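Local coordinates for protein Adenylate/guanylate cyclase/hydrolase, alpha/beta fold family (Ruegeria pomeroyi, PDB 3MR7) that carries a class III nucleotide cyclase catalytic domain and is probably an adenylate cyclase converting ATP to cyclic AMP, at residues A67-L71 and I141-V146. Numbering follows the deposited sequence.
Sequences AQAAL and ITQDRV
Thr142 sets its methyl CG2 against the first turn of helix 67-84, 3.8 Å from Ala67 CB, and illustrates how a helix end can dock on a neighbouring helix with no hydrogen bond between residues 67-71 and 141-146. The two backbones come nearest at Gln68 and Thr142, whose CA atoms lie 6.0 Å apart. In the close-fitting half, the Thr142 methyl stands over Ala67, while Ile141 CG2 reaches Ala67 CB at 3.9 Å. Leu71, its CG swung opposite the backbone N (chi1 -173°), sends CD2 outward between the side chains of Thr142 and Val146, with Val146 CG2 3.9 Å from Leu71 CD2. The Thr142 hydroxyl, though beside this methyl, is satisfied within its own helix by Val138 O. Behind, Ala67 rests on Ile102 and Leu71 on Ile100, both of strand 96-107.

The outer side, with Arg145 exposed, is looser and open to solvent. The amide end of Gln68 passes at a slant across the Arg145 methylenes, NE2 3.6 Å from Arg145 CD; the guanidinium turns off, its plane 59° from the amide's, so the two do not stack. Shortened to an alanine here, the side chain would probably leave those methylenes uncovered. The start of helix 67-84 thus packs on the end of helix 136-142 and the turn after it, in the alpha/beta fold of the nucleotide cyclase catalytic domain.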
loop_
_atom_site.group_PDB
_atom_site.type_symbol
_atom_site.label_atom_id
_atom_site.label_comp_id
_atom_site.label_asym_id
_atom_site.label_seq_id
_atom_site.Cartn_x
_atom_site.Cartn_y
_atom_site.Cartn_z
ATOM N N ALA A 67 -17.414 8.350 15.750
ATOM C CA ALA A 67 -17.153 7.907 14.388
ATOM C C ALA A 67 -17.344 9.076 13.411
ATOM O O ALA A 67 -16.546 9.289 12.509
ATOM C CB ALA A 67 -18.054 6.751 14.032
ATOM N N GLN A 68 -18.377 9.875 13.614
ATOM C CA GLN A 68 -18.566 11.024 12.762
ATOM C C GLN A 68 -17.305 11.904 12.668
ATOM O O GLN A 68 -16.897 12.273 11.564
ATOM C CB GLN A 68 -19.763 11.819 13.229
ATOM C CG GLN A 68 -20.566 12.438 12.108
ATOM C CD GLN A 68 -21.737 13.292 12.622
ATOM O OE1 GLN A 68 -22.063 13.285 13.821
ATOM N NE2 GLN A 68 -22.375 14.025 11.709
ATOM N N ALA A 69 -16.669 12.225 13.799
ATOM C CA ALA A 69 -15.548 13.184 13.798
ATOM C C ALA A 69 -14.314 12.653 13.071
ATOM O O ALA A 69 -13.623 13.400 12.392
ATOM C CB ALA A 69 -15.188 13.606 15.205
ATOM N N ALA A 70 -14.033 11.367 13.220
ATOM C CA ALA A 70 -12.979 10.749 12.441
ATOM C C ALA A 70 -13.263 10.974 10.962
ATOM O O ALA A 70 -12.379 11.399 10.204
ATOM C CB ALA A 70 -12.875 9.258 12.743
ATOM N N LEU A 71 -14.504 10.727 10.557
ATOM C CA LEU A 71 -14.823 10.760 9.138
ATOM C C LEU A 71 -14.827 12.168 8.552
ATOM O O LEU A 71 -14.292 12.382 7.474
ATOM C CB LEU A 71 -16.124 10.009 8.828
ATOM C CG LEU A 71 -16.432 9.869 7.332
ATOM C CD1 LEU A 71 -15.203 9.391 6.567
ATOM C CD2 LEU A 71 -17.606 8.925 7.096
ATOM N N ILE A 141 -22.672 3.378 10.812
ATOM C CA ILE A 141 -22.871 4.454 11.788
ATOM C C ILE A 141 -22.822 5.822 11.145
ATOM O O ILE A 141 -23.429 6.766 11.656
ATOM C CB ILE A 141 -21.770 4.449 12.886
ATOM C CG1 ILE A 141 -21.893 3.240 13.800
ATOM C CG2 ILE A 141 -21.817 5.712 13.707
ATOM C CD1 ILE A 141 -20.875 3.227 14.851
ATOM N N THR A 142 -22.090 5.943 10.030
ATOM C CA THR A 142 -21.819 7.272 9.471
ATOM C C THR A 142 -22.570 7.612 8.182
ATOM O O THR A 142 -22.752 8.786 7.871
ATOM C CB THR A 142 -20.314 7.493 9.270
ATOM O OG1 THR A 142 -19.787 6.395 8.535
ATOM C CG2 THR A 142 -19.605 7.537 10.607
ATOM N N GLN A 143 -22.997 6.583 7.448
ATOM C CA GLN A 143 -23.705 6.716 6.164
ATOM C C GLN A 143 -24.671 7.902 6.080
ATOM O O GLN A 143 -24.720 8.608 5.080
ATOM C CB GLN A 143 -24.507 5.442 5.896
ATOM C CG GLN A 143 -25.560 5.163 7.013
ATOM C CD GLN A 143 -26.244 3.795 6.902
ATOM O OE1 GLN A 143 -26.483 3.280 5.797
ATOM N NE2 GLN A 143 -26.560 3.205 8.055
ATOM N N ASP A 144 -25.472 8.099 7.113
ATOM C CA ASP A 144 -26.494 9.127 7.036
ATOM C C ASP A 144 -26.062 10.476 7.576
ATOM O O ASP A 144 -26.777 11.453 7.440
ATOM C CB ASP A 144 -27.767 8.657 7.731
ATOM C CG ASP A 144 -28.412 7.514 7.006
ATOM O OD1 ASP A 144 -28.498 7.589 5.757
ATOM O OD2 ASP A 144 -28.812 6.544 7.679
ATOM N N ARG A 145 -24.886 10.521 8.177
ATOM C CA ARG A 145 -24.367 11.749 8.730
ATOM C C ARG A 145 -23.550 12.528 7.710
ATOM O O ARG A 145 -23.321 13.722 7.869
ATOM C CB ARG A 145 -23.522 11.447 9.963
ATOM C CG ARG A 145 -24.333 10.998 11.162
ATOM C CD ARG A 145 -25.369 12.014 11.555
ATOM N NE ARG A 145 -26.603 11.323 11.897
ATOM C CZ ARG A 145 -27.789 11.636 11.388
ATOM N NH1 ARG A 145 -27.902 12.644 10.531
ATOM N NH2 ARG A 145 -28.864 10.950 11.744
ATOM N N VAL A 146 -23.127 11.848 6.656
ATOM C CA VAL A 146 -22.257 12.449 5.668
ATOM C C VAL A 146 -22.929 12.352 4.305
ATOM O O VAL A 146 -23.357 11.274 3.911
ATOM C CB VAL A 146 -20.911 11.698 5.640
ATOM C CG1 VAL A 146 -20.067 12.163 4.491
ATOM C CG2 VAL A 146 -20.165 11.877 6.952
#